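Long-range contacts in capsid protein VP2 (Human bocavirus 4, PDB 5US9), which assembles in 60 copies into the T=1 icosahedral capsid of this parvovirus, which is pierced by a channel at the fivefold axis: residues H198-M203 against A327-G332; N99-S104 against N168-W173; S338-P343 against D432-S437. All blocks are in the same frame, centred on the assembly; numbering follows the deposited sequence.

Contact 1: residues H198-M203 against A327-G332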
ATOM      1  N   HIS A 198      35.522-108.166 -30.204  1.00 83.27           N
ATOM      2  CA  HIS A 198      36.338-109.171 -29.533  1.00 83.27           C
ATOM      3  C   HIS A 198      37.430-109.700 -30.445  1.00 83.27           C
ATOM      4  O   HIS A 198      38.614-109.671 -30.093  1.00 83.27           O
ATOM      5  CB  HIS A 198      35.485-110.323 -29.035  1.00 84.16           C
ATOM      6  CG  HIS A 198      36.289-111.402 -28.390  1.00 84.16           C
ATOM      7  ND1 HIS A 198      37.049-111.181 -27.263  1.00 84.16           N
ATOM      8  CD2 HIS A 198      36.485-112.695 -28.731  1.00 84.16           C
ATOM      9  CE1 HIS A 198      37.664-112.301 -26.926  1.00 84.16           C
ATOM     10  NE2 HIS A 198      37.338-113.235 -27.800  1.00 84.16           N
ATOM     11  N   GLU A 199      37.056-110.198 -31.618  1.00 87.44           N
ATOM     12  CA  GLU A 199      38.061-110.409 -32.638  1.00 87.44           C
ATOM     13  C   GLU A 199      38.682-109.059 -32.966  1.00 87.44           C
ATOM     14  O   GLU A 199      38.082-108.015 -32.712  1.00 87.44           O
ATOM     15  CB  GLU A 199      37.444-111.056 -33.877  1.00 95.51           C
ATOM     16  CG  GLU A 199      38.443-111.364 -34.971  1.00 95.51           C
ATOM     17  CD  GLU A 199      39.451-112.409 -34.554  1.00 95.51           C
ATOM     18  OE1 GLU A 199      39.167-113.163 -33.604  1.00 95.51           O
ATOM     19  OE2 GLU A 199      40.540-112.454 -35.157  1.00 95.51           O
ATOM     20  N   LEU A 200      39.898-109.068 -33.513  1.00 88.59           N
ATOM     21  CA  LEU A 200      40.659-107.827 -33.636  1.00 88.59           C
ATOM     22  C   LEU A 200      40.973-107.263 -32.254  1.00 88.59           C
ATOM     23  O   LEU A 200      40.293-106.353 -31.780  1.00 88.59           O
ATOM     24  CB  LEU A 200      39.916-106.793 -34.484  1.00 89.54           C
ATOM     25  CG  LEU A 200      39.937-106.804 -36.004  1.00 89.54           C
ATOM     26  CD1 LEU A 200      39.351-108.081 -36.568  1.00 89.54           C
ATOM     27  CD2 LEU A 200      39.097-105.633 -36.418  1.00 89.54           C
ATOM     28  N   ALA A 201      42.052-107.782 -31.642  1.00 89.30           N
ATOM     29  CA  ALA A 201      42.374-107.802 -30.209  1.00 89.30           C
ATOM     30  C   ALA A 201      42.103-109.132 -29.518  1.00 89.30           C
ATOM     31  O   ALA A 201      42.218-109.209 -28.291  1.00 89.30           O
ATOM     32  CB  ALA A 201      41.639-106.716 -29.418  1.00 84.05           C
ATOM     33  N   GLU A 202      41.721-110.170 -30.256  1.00 92.40           N
ATOM     34  CA  GLU A 202      41.544-111.485 -29.630  1.00 92.40           C
ATOM     35  C   GLU A 202      42.699-111.954 -28.703  1.00 92.40           C
ATOM     36  O   GLU A 202      42.402-112.506 -27.646  1.00 92.40           O
ATOM     37  CB  GLU A 202      41.283-112.573 -30.678  1.00 95.13           C
ATOM     38  CG  GLU A 202      41.039-113.934 -30.020  1.00 95.13           C
ATOM     39  CD  GLU A 202      40.716-115.051 -30.989  1.00 95.13           C
ATOM     40  OE1 GLU A 202      40.683-114.806 -32.206  1.00 95.13           O
ATOM     41  OE2 GLU A 202      40.498-116.189 -30.524  1.00 95.13           O
ATOM     42  N   MET A 203      43.986-111.804 -29.039  1.00 95.77           N
ATOM     43  CA  MET A 203      44.543-111.456 -30.340  1.00 95.77           C
ATOM     44  C   MET A 203      45.497-112.583 -30.729  1.00 95.77           C
ATOM     45  O   MET A 203      45.970-113.315 -29.861  1.00 95.77           O
ATOM     46  CB  MET A 203      45.279-110.119 -30.284  1.00 91.85           C
ATOM     47  CG  MET A 203      46.539-110.150 -29.447  1.00 91.85           C
ATOM     48  SD  MET A 203      47.169-108.504 -29.084  1.00 91.85           S
ATOM     49  CE  MET A 203      46.194-108.092 -27.642  1.00 91.85           C
ATOM     50  N   ALA A 327      45.541-106.691 -39.074  1.00 97.22           N
ATOM     51  CA  ALA A 327      44.844-107.311 -37.948  1.00 97.22           C
ATOM     52  C   ALA A 327      45.106-108.816 -37.975  1.00 97.22           C
ATOM     53  O   ALA A 327      46.196-109.270 -38.340  1.00 97.22           O
ATOM     54  CB  ALA A 327      43.381-106.922 -37.990  1.00 94.92           C
ATOM     55  N   SER A 328      44.098-109.591 -37.593  1.00 98.38           N
ATOM     56  CA  SER A 328      43.991-111.007 -37.903  1.00 98.38           C
ATOM     57  C   SER A 328      42.535-111.377 -37.692  1.00 98.38           C
ATOM     58  O   SER A 328      41.820-110.721 -36.933  1.00 98.38           O
ATOM     59  CB  SER A 328      44.918-111.858 -37.037  1.00 98.18           C
ATOM     60  OG  SER A 328      44.579-111.727 -35.673  1.00 98.18           O
ATOM     61  N   ILE A 329      42.097-112.440 -38.358  1.00 99.78           N
ATOM     62  CA  ILE A 329      40.685-112.794 -38.324  1.00 99.78           C
ATOM     63  C   ILE A 329      40.560-114.308 -38.281  1.00 99.78           C
ATOM     64  O   ILE A 329      41.253-115.032 -39.001  1.00 99.78           O
ATOM     65  CB  ILE A 329      39.909-112.195 -39.523  1.00 98.43           C
ATOM     66  CG1 ILE A 329      39.896-110.667 -39.462  1.00 98.43           C
ATOM     67  CG2 ILE A 329      38.481-112.663 -39.519  1.00 98.43           C
ATOM     68  CD1 ILE A 329      40.931-110.008 -40.337  1.00 98.43           C
ATOM     69  N   ASP A 330      39.660-114.778 -37.429  1.00103.06           N
ATOM     70  CA  ASP A 330      39.315-116.187 -37.322  1.00103.06           C
ATOM     71  C   ASP A 330      38.361-116.529 -38.464  1.00103.06           C
ATOM     72  O   ASP A 330      38.251-115.775 -39.435  1.00103.06           O
ATOM     73  CB  ASP A 330      38.710-116.472 -35.944  1.00103.63           C
ATOM     74  CG  ASP A 330      37.448-115.662 -35.679  1.00103.63           C
ATOM     75  OD1 ASP A 330      37.129-114.760 -36.483  1.00103.63           O
ATOM     76  OD2 ASP A 330      36.768-115.934 -34.668  1.00103.63           O
ATOM     77  N   THR A 331      37.698-117.679 -38.393  1.00104.91           N
ATOM     78  CA  THR A 331      36.597-117.933 -39.308  1.00104.91           C
ATOM     79  C   THR A 331      35.637-116.752 -39.271  1.00104.91           C
ATOM     80  O   THR A 331      35.287-116.247 -38.201  1.00104.91           O
ATOM     81  CB  THR A 331      35.862-119.217 -38.930  1.00103.81           C
ATOM     82  OG1 THR A 331      35.321-119.086 -37.610  1.00103.81           O
ATOM     83  CG2 THR A 331      36.812-120.401 -38.967  1.00103.81           C
ATOM     84  N   GLY A 332      35.218-116.307 -40.446  1.00102.12           N
ATOM     85  CA  GLY A 332      34.493-115.060 -40.552  1.00102.12           C
ATOM     86  C   GLY A 332      35.269-113.956 -41.250  1.00102.12           C
ATOM     87  O   GLY A 332      36.476-114.123 -41.417  1.00102.12           O
TER
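Leu200 and Ile329 run alongside each other with their ends in the same direction, and Leu200 CD1 comes to 3.9 Å from Ile329 CG1. The other end of this small apolar patch is Ala327, whose CB is 4.0 Å from Leu200 CG. With the neighbouring Glu199, these residues form the close part of a contact between two irregular loops, one following strand 186-192 and the other strand 283-286, at the periphery of the subunit. Parvovirus capsid proteins carry long loops of this kind between the strands of their jelly-roll core.

Glu199 and Leu200 are buried, and together they supply most of the surface that 198-203 contributes. CG of Glu199 lies opposite its backbone N (chi1 -178°), and a bend at chi2 (65°) turns the carboxylate across the other loop. There the Glu199 and Asp330 side chains pass in opposite senses, which lays their carboxylates face over face, planes 10° apart, with Glu199 OE1 3.8 Å from Asp330 OD2. Glu199 OE2 faces Ser328 O, an acceptor as well, and no clear hydrogen bond links the two loops.

Against this buried pair, the side formed by Ala327 to Asp330 is partly exposed and faces solvent more. On the flank of 198-203, His198 and Met203 pack on Leu509 and Ile503 of a second subunit. Ser328 OG has a weak hydrogen bond to Glu210 in its own chain.

The chemistry is acidic rather than complementary. Besides the Glu199 and Asp330 pair across the contact, Glu202 and Glu204 bring further carboxylates close to Glu199. Such a gathering of acids would be expected to raise their affinity for protons, and at least one of the four probably holds one.

Contact 2: residues N99-S104 against N168-W173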
ATOM      1  N   ASN A  99      14.496 -98.144 -19.718  1.00 45.35           N
ATOM      2  CA  ASN A  99      14.271 -98.034 -21.150  1.00 45.35           C
ATOM      3  C   ASN A  99      12.813 -97.658 -21.361  1.00 45.35           C
ATOM      4  O   ASN A  99      11.920 -98.446 -21.052  1.00 45.35           O
ATOM      5  CB  ASN A  99      14.597 -99.348 -21.853  1.00 49.62           C
ATOM      6  CG  ASN A  99      14.643 -99.208 -23.352  1.00 49.62           C
ATOM      7  OD1 ASN A  99      14.133 -98.245 -23.915  1.00 49.62           O
ATOM      8  ND2 ASN A  99      15.255-100.180 -24.014  1.00 49.62           N
ATOM      9  N   PHE A 100      12.571 -96.441 -21.828  1.00 42.95           N
ATOM     10  CA  PHE A 100      11.221 -95.980 -22.111  1.00 42.95           C
ATOM     11  C   PHE A 100      10.842 -96.087 -23.576  1.00 42.95           C
ATOM     12  O   PHE A 100       9.765 -95.627 -23.952  1.00 42.95           O
ATOM     13  CB  PHE A 100      11.045 -94.539 -21.651  1.00 40.87           C
ATOM     14  CG  PHE A 100      11.155 -94.370 -20.181  1.00 40.87           C
ATOM     15  CD1 PHE A 100      10.090 -94.665 -19.366  1.00 40.87           C
ATOM     16  CD2 PHE A 100      12.316 -93.903 -19.612  1.00 40.87           C
ATOM     17  CE1 PHE A 100      10.183 -94.514 -18.011  1.00 40.87           C
ATOM     18  CE2 PHE A 100      12.411 -93.743 -18.257  1.00 40.87           C
ATOM     19  CZ  PHE A 100      11.341 -94.050 -17.455  1.00 40.87           C
ATOM     20  N   ASN A 101      11.687 -96.677 -24.409  1.00 44.52           N
ATOM     21  CA  ASN A 101      11.559 -96.537 -25.854  1.00 44.52           C
ATOM     22  C   ASN A 101      10.696 -97.666 -26.391  1.00 44.52           C
ATOM     23  O   ASN A 101      11.158 -98.792 -26.559  1.00 44.52           O
ATOM     24  CB  ASN A 101      12.946 -96.556 -26.479  1.00 47.96           C
ATOM     25  CG  ASN A 101      12.925 -96.291 -27.939  1.00 47.96           C
ATOM     26  OD1 ASN A 101      12.047 -95.605 -28.435  1.00 47.96           O
ATOM     27  ND2 ASN A 101      13.904 -96.823 -28.649  1.00 47.96           N
ATOM     28  N   GLN A 102       9.450 -97.333 -26.714  1.00 42.98           N
ATOM     29  CA  GLN A 102       8.490 -98.171 -27.420  1.00 42.98           C
ATOM     30  C   GLN A 102       7.177 -97.410 -27.425  1.00 42.98           C
ATOM     31  O   GLN A 102       6.943 -96.567 -26.560  1.00 42.98           O
ATOM     32  CB  GLN A 102       8.316 -99.531 -26.754  1.00 45.64           C
ATOM     33  CG  GLN A 102       7.512-100.506 -27.550  1.00 45.64           C
ATOM     34  CD  GLN A 102       7.466-101.860 -26.905  1.00 45.64           C
ATOM     35  OE1 GLN A 102       8.092-102.086 -25.876  1.00 45.64           O
ATOM     36  NE2 GLN A 102       6.724-102.773 -27.503  1.00 45.64           N
ATOM     37  N   TYR A 103       6.311 -97.723 -28.383  1.00 40.64           N
ATOM     38  CA  TYR A 103       5.008 -97.072 -28.372  1.00 40.64           C
ATOM     39  C   TYR A 103       4.037 -97.781 -27.447  1.00 40.64           C
ATOM     40  O   TYR A 103       3.286 -97.129 -26.718  1.00 40.64           O
ATOM     41  CB  TYR A 103       4.429 -96.989 -29.775  1.00 40.39           C
ATOM     42  CG  TYR A 103       5.216 -96.111 -30.700  1.00 40.39           C
ATOM     43  CD1 TYR A 103       5.068 -94.742 -30.668  1.00 40.39           C
ATOM     44  CD2 TYR A 103       6.071 -96.653 -31.631  1.00 40.39           C
ATOM     45  CE1 TYR A 103       5.775 -93.940 -31.510  1.00 40.39           C
ATOM     46  CE2 TYR A 103       6.777 -95.860 -32.481  1.00 40.39           C
ATOM     47  CZ  TYR A 103       6.625 -94.503 -32.418  1.00 40.39           C
ATOM     48  OH  TYR A 103       7.336 -93.701 -33.271  1.00 40.39           O
ATOM     49  N   SER A 104       4.037 -99.112 -27.461  1.00 42.08           N
ATOM     50  CA  SER A 104       3.077 -99.864 -26.670  1.00 42.08           C
ATOM     51  C   SER A 104       3.217 -99.604 -25.187  1.00 42.08           C
ATOM     52  O   SER A 104       2.317 -99.962 -24.427  1.00 42.08           O
ATOM     53  CB  SER A 104       3.222-101.355 -26.940  1.00 44.04           C
ATOM     54  OG  SER A 104       4.484-101.818 -26.521  1.00 44.04           O
ATOM     55  N   ASN A 168      25.472 -95.734 -23.598  1.00 54.51           N
ATOM     56  CA  ASN A 168      24.011 -95.678 -23.789  1.00 54.51           C
ATOM     57  C   ASN A 168      23.376 -96.995 -24.250  1.00 54.51           C
ATOM     58  O   ASN A 168      23.132 -97.215 -25.439  1.00 54.51           O
ATOM     59  CB  ASN A 168      23.562 -94.506 -24.698  1.00 58.71           C
ATOM     60  CG  ASN A 168      23.772 -94.723 -26.200  1.00 58.71           C
ATOM     61  OD1 ASN A 168      24.593 -95.497 -26.651  1.00 58.71           O
ATOM     62  ND2 ASN A 168      22.949 -94.050 -26.978  1.00 58.71           N
ATOM     63  N   ALA A 169      23.139 -97.895 -23.290  1.00 58.48           N
ATOM     64  CA  ALA A 169      22.666 -99.250 -23.573  1.00 58.48           C
ATOM     65  C   ALA A 169      21.519 -99.294 -24.576  1.00 58.48           C
ATOM     66  O   ALA A 169      21.461-100.207 -25.405  1.00 58.48           O
ATOM     67  CB  ALA A 169      22.218 -99.921 -22.282  1.00 52.89           C
ATOM     68  N   THR A 170      20.593 -98.341 -24.508  1.00 59.06           N
ATOM     69  CA  THR A 170      19.339 -98.464 -25.241  1.00 59.06           C
ATOM     70  C   THR A 170      19.577 -98.735 -26.719  1.00 59.06           C
ATOM     71  O   THR A 170      20.276 -97.990 -27.405  1.00 59.06           O
ATOM     72  CB  THR A 170      18.510 -97.190 -25.092  1.00 57.52           C
ATOM     73  OG1 THR A 170      18.185 -96.987 -23.713  1.00 57.52           O
ATOM     74  CG2 THR A 170      17.229 -97.289 -25.907  1.00 57.52           C
ATOM     75  N   HIS A 171      18.979 -99.815 -27.197  1.00 60.11           N
ATOM     76  CA  HIS A 171      18.928-100.233 -28.586  1.00 60.11           C
ATOM     77  C   HIS A 171      17.456-100.346 -28.940  1.00 60.11           C
ATOM     78  O   HIS A 171      16.658-100.751 -28.092  1.00 60.11           O
ATOM     79  CB  HIS A 171      19.620-101.593 -28.766  1.00 61.70           C
ATOM     80  CG  HIS A 171      19.857-101.991 -30.188  1.00 61.70           C
ATOM     81  ND1 HIS A 171      19.792-103.302 -30.602  1.00 61.70           N
ATOM     82  CD2 HIS A 171      20.278-101.281 -31.261  1.00 61.70           C
ATOM     83  CE1 HIS A 171      20.079-103.371 -31.887  1.00 61.70           C
ATOM     84  NE2 HIS A 171      20.381-102.160 -32.312  1.00 61.70           N
ATOM     85  N   PRO A 172      17.061 -99.988 -30.163  1.00 59.33           N
ATOM     86  CA  PRO A 172      15.623 -99.861 -30.443  1.00 59.33           C
ATOM     87  C   PRO A 172      14.763-101.043 -30.043  1.00 59.33           C
ATOM     88  O   PRO A 172      13.756-100.851 -29.356  1.00 59.33           O
ATOM     89  CB  PRO A 172      15.607 -99.633 -31.956  1.00 58.31           C
ATOM     90  CG  PRO A 172      16.830 -98.902 -32.215  1.00 58.31           C
ATOM     91  CD  PRO A 172      17.857 -99.338 -31.212  1.00 58.31           C
ATOM     92  N   TRP A 173      15.124-102.257 -30.407  1.00 60.06           N
ATOM     93  CA  TRP A 173      14.195-103.369 -30.184  1.00 60.06           C
ATOM     94  C   TRP A 173      14.380-103.931 -28.781  1.00 60.06           C
ATOM     95  O   TRP A 173      13.546-103.705 -27.901  1.00 60.06           O
ATOM     96  CB  TRP A 173      14.369-104.417 -31.279  1.00 60.14           C
ATOM     97  CG  TRP A 173      13.844-103.874 -32.548  1.00 60.14           C
ATOM     98  CD1 TRP A 173      14.534-103.180 -33.487  1.00 60.14           C
ATOM     99  CD2 TRP A 173      12.494-103.938 -33.003  1.00 60.14           C
ATOM    100  NE1 TRP A 173      13.698-102.815 -34.512  1.00 60.14           N
ATOM    101  CE2 TRP A 173      12.439-103.274 -34.234  1.00 60.14           C
ATOM    102  CE3 TRP A 173      11.329-104.504 -32.490  1.00 60.14           C
ATOM    103  CZ2 TRP A 173      11.267-103.161 -34.959  1.00 60.14           C
ATOM    104  CZ3 TRP A 173      10.172-104.388 -33.209  1.00 60.14           C
ATOM    105  CH2 TRP A 173      10.147-103.728 -34.430  1.00 60.14           C
TER
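Asn99 meets Thr170 beside an Asx turn, in which Asn99 OD1 accepts a hydrogen bond from the backbone N of Asn101. The turn leads out of strand 95-98 toward helix 103-106, and it faces an irregular loop that follows strand 156-160.

In the turn, the bond measures 2.9 Å from Asn101 N to Asn99 OD1 and is fairly straight (161° at the hydrogen), with the donor tilted 28° from the carbonyl plane. It fixes the rotation of the Asn99 amide.

Van der Waals contact carries the rest, since no hydrogen bond joins the two segments. Thr170 CG2 sits off one side of the Asn99 amide plane, at 3.8 Å from Asn99 OD1 and 4.0 Å from Asn99 ND2, so it touches both ends of the group. The two side chains cross at a slant.

Polar bonds to other parts of the chain flank this packing. Thr170 OG1 has a weak hydrogen bond with Thr446 OG1. The Asn101 amide is held by Trp419 O and, weakly, by Ile418 N; while donating to Trp419 O, Asn101 ND2 also rests 3.9 Å from Pro172 CA.

Contact 3: residues S338-P343 against D432-S437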
ATOM      1  N   SER A 338      28.317-106.163 -37.798  1.00 81.82           N
ATOM      2  CA  SER A 338      26.917-106.336 -37.451  1.00 81.82           C
ATOM      3  C   SER A 338      26.101-106.641 -38.694  1.00 81.82           C
ATOM      4  O   SER A 338      26.432-106.189 -39.791  1.00 81.82           O
ATOM      5  CB  SER A 338      26.376-105.079 -36.776  1.00 77.86           C
ATOM      6  OG  SER A 338      27.072-104.809 -35.575  1.00 77.86           O
ATOM      7  N   GLY A 339      25.039-107.420 -38.516  1.00 78.78           N
ATOM      8  CA  GLY A 339      24.116-107.643 -39.615  1.00 78.78           C
ATOM      9  C   GLY A 339      23.227-106.433 -39.831  1.00 78.78           C
ATOM     10  O   GLY A 339      22.753-105.807 -38.882  1.00 78.78           O
ATOM     11  N   PHE A 340      22.997-106.105 -41.096  1.00 76.17           N
ATOM     12  CA  PHE A 340      22.143-104.988 -41.469  1.00 76.17           C
ATOM     13  C   PHE A 340      20.740-105.509 -41.741  1.00 76.17           C
ATOM     14  O   PHE A 340      20.554-106.379 -42.595  1.00 76.17           O
ATOM     15  CB  PHE A 340      22.700-104.271 -42.695  1.00 73.43           C
ATOM     16  CG  PHE A 340      21.867-103.124 -43.150  1.00 73.43           C
ATOM     17  CD1 PHE A 340      21.916-101.918 -42.487  1.00 73.43           C
ATOM     18  CD2 PHE A 340      21.050-103.244 -44.251  1.00 73.43           C
ATOM     19  CE1 PHE A 340      21.154-100.856 -42.902  1.00 73.43           C
ATOM     20  CE2 PHE A 340      20.288-102.183 -44.673  1.00 73.43           C
ATOM     21  CZ  PHE A 340      20.340-100.988 -43.995  1.00 73.43           C
ATOM     22  N   ASP A 341      19.770-105.004 -40.994  1.00 75.13           N
ATOM     23  CA  ASP A 341      18.427-105.564 -41.017  1.00 75.13           C
ATOM     24  C   ASP A 341      17.385-104.463 -40.816  1.00 75.13           C
ATOM     25  O   ASP A 341      17.602-103.555 -40.018  1.00 75.13           O
ATOM     26  CB  ASP A 341      18.334-106.622 -39.907  1.00 77.63           C
ATOM     27  CG  ASP A 341      17.064-107.458 -39.949  1.00 77.63           C
ATOM     28  OD1 ASP A 341      16.290-107.390 -40.918  1.00 77.63           O
ATOM     29  OD2 ASP A 341      16.834-108.202 -38.974  1.00 77.63           O
ATOM     30  N   PRO A 342      16.250-104.536 -41.526  1.00 75.08           N
ATOM     31  CA  PRO A 342      16.003-105.211 -42.802  1.00 75.08           C
ATOM     32  C   PRO A 342      16.500-104.453 -44.015  1.00 75.08           C
ATOM     33  O   PRO A 342      16.202-103.270 -44.146  1.00 75.08           O
ATOM     34  CB  PRO A 342      14.486-105.309 -42.844  1.00 73.13           C
ATOM     35  CG  PRO A 342      14.039-104.104 -42.114  1.00 73.13           C
ATOM     36  CD  PRO A 342      15.039-103.860 -41.028  1.00 73.13           C
ATOM     37  N   PRO A 343      17.271-105.102 -44.890  1.00 76.82           N
ATOM     38  CA  PRO A 343      17.231-104.718 -46.296  1.00 76.82           C
ATOM     39  C   PRO A 343      16.164-105.498 -47.073  1.00 76.82           C
ATOM     40  O   PRO A 343      16.059-106.677 -46.754  1.00 76.82           O
ATOM     41  CB  PRO A 343      18.628-105.077 -46.774  1.00 76.21           C
ATOM     42  CG  PRO A 343      19.001-106.249 -45.938  1.00 76.21           C
ATOM     43  CD  PRO A 343      18.271-106.138 -44.630  1.00 76.21           C
ATOM     44  N   ASP A 432      17.327 -92.386 -42.687  1.00 62.13           N
ATOM     45  CA  ASP A 432      16.009 -92.946 -42.440  1.00 62.13           C
ATOM     46  C   ASP A 432      16.174 -94.366 -41.928  1.00 62.13           C
ATOM     47  O   ASP A 432      16.484 -95.262 -42.727  1.00 62.13           O
ATOM     48  CB  ASP A 432      15.177 -92.935 -43.718  1.00 65.28           C
ATOM     49  CG  ASP A 432      13.807 -93.542 -43.524  1.00 65.28           C
ATOM     50  OD1 ASP A 432      12.976 -92.929 -42.822  1.00 65.28           O
ATOM     51  OD2 ASP A 432      13.564 -94.635 -44.070  1.00 65.28           O
ATOM     52  N   PRO A 433      15.975 -94.633 -40.639  1.00 61.00           N
ATOM     53  CA  PRO A 433      16.120 -96.008 -40.152  1.00 61.00           C
ATOM     54  C   PRO A 433      15.036 -96.911 -40.710  1.00 61.00           C
ATOM     55  O   PRO A 433      13.866 -96.532 -40.795  1.00 61.00           O
ATOM     56  CB  PRO A 433      15.994 -95.856 -38.637  1.00 58.37           C
ATOM     57  CG  PRO A 433      16.447 -94.489 -38.375  1.00 58.37           C
ATOM     58  CD  PRO A 433      15.973 -93.666 -39.532  1.00 58.37           C
ATOM     59  N   PHE A 434      15.435 -98.118 -41.088  1.00 62.58           N
ATOM     60  CA  PHE A 434      14.500 -99.064 -41.682  1.00 62.58           C
ATOM     61  C   PHE A 434      13.734 -99.861 -40.645  1.00 62.58           C
ATOM     62  O   PHE A 434      12.923-100.714 -41.010  1.00 62.58           O
ATOM     63  CB  PHE A 434      15.231-100.014 -42.619  1.00 65.98           C
ATOM     64  CG  PHE A 434      15.837 -99.336 -43.796  1.00 65.98           C
ATOM     65  CD1 PHE A 434      15.475 -98.048 -44.129  1.00 65.98           C
ATOM     66  CD2 PHE A 434      16.742 -99.991 -44.589  1.00 65.98           C
ATOM     67  CE1 PHE A 434      16.024 -97.423 -45.212  1.00 65.98           C
ATOM     68  CE2 PHE A 434      17.284 -99.371 -45.673  1.00 65.98           C
ATOM     69  CZ  PHE A 434      16.929 -98.088 -45.989  1.00 65.98           C
ATOM     70  N   ASP A 435      13.978 -99.597 -39.372  1.00 63.21           N
ATOM     71  CA  ASP A 435      13.190-100.139 -38.285  1.00 63.21           C
ATOM     72  C   ASP A 435      11.986 -99.270 -38.000  1.00 63.21           C
ATOM     73  O   ASP A 435      11.286 -99.497 -37.013  1.00 63.21           O
ATOM     74  CB  ASP A 435      14.051-100.265 -37.029  1.00 67.48           C
ATOM     75  CG  ASP A 435      15.143-101.307 -37.169  1.00 67.48           C
ATOM     76  OD1 ASP A 435      15.043-102.162 -38.074  1.00 67.48           O
ATOM     77  OD2 ASP A 435      16.110-101.267 -36.381  1.00 67.48           O
ATOM     78  N   GLY A 436      11.734 -98.277 -38.843  1.00 60.93           N
ATOM     79  CA  GLY A 436      10.865 -97.194 -38.460  1.00 60.93           C
ATOM     80  C   GLY A 436      11.577 -96.384 -37.406  1.00 60.93           C
ATOM     81  O   GLY A 436      12.680 -95.886 -37.642  1.00 60.93           O
ATOM     82  N   SER A 437      10.961 -96.246 -36.241  1.00 57.98           N
ATOM     83  CA  SER A 437      11.532 -95.490 -35.136  1.00 57.98           C
ATOM     84  C   SER A 437      11.933 -94.095 -35.583  1.00 57.98           C
ATOM     85  O   SER A 437      11.299 -93.514 -36.466  1.00 57.98           O
ATOM     86  CB  SER A 437      12.749 -96.212 -34.558  1.00 55.23           C
ATOM     87  OG  SER A 437      13.800 -96.264 -35.503  1.00 55.23           O
TER
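Phe434 overlaps the end of the Phe340 ring, with Phe434 CD2 3.8 Å from Phe340 CZ. The pairing is oblique: the ring centroids are 5.9 Å apart and the planes are inclined at 71°. The far end of the Phe340 ring reaches its partner because chi1 is extended (179°).

A second point of touch is polar against aromatic. Pro342 O lies at the edge of the Phe434 ring, close to its plane, and is 3.4 Å from Phe434 CD2, a placement compatible with a weak C-H...O interaction. The Pro342 ring meets the other loop with Pro342 CG 3.7 Å from Phe434 O and with Pro342 CD 3.4 Å from Asp435 OD1.

Phe434 and Asp435 occupy the two central positions of a type I beta turn from Pro433 to Gly436, closed by a weak backbone bond of 3.4 Å from Gly436 N to Pro433 O. The turn thus presents both residues to 338-343. All five touching residues are buried, and the interface continues into a third subunit: Phe402 of that subunit meets the Phe434 ring.

No hydrogen bond crosses between the two loops, so van der Waals contacts, including those of carbonyl and carboxylate oxygens against the proline ring, account for the fit. The charge on Asp341 is probably offset by two salt bridges from its OD2, to Arg307 of its own chain and to Arg268 of the third subunit. For Asp435 the compensation is slighter, since its OD1 makes only a long, weak ion pair with the same Arg268 of the third subunit. The negative charge of this contact is therefore probably shared across the subunit interface.

From the N terminus, contact 2 comes first: it closes a loop through strands 119-140 and 156-160, joining the turn after strand 95-98 to the loop after 156-160. Contact 1 then closes a loop spanning strands 228-230 to 283-286 and ties the loops after 186-192 and 283-286. Contact 3 joins the loop before 406-407 to the one after 427-428. The three follow in series, none nested or crossed. Contacts 2 and 3, about 15 Å apart between centres, touch where Trp173 NE1 is 3.4 Å from Asp435 CG; both border the third subunit, whose Arg268 makes a cation-pi contact with Trp173. Contact 1 stands apart, its nearest atoms about 11 Å from contact 3.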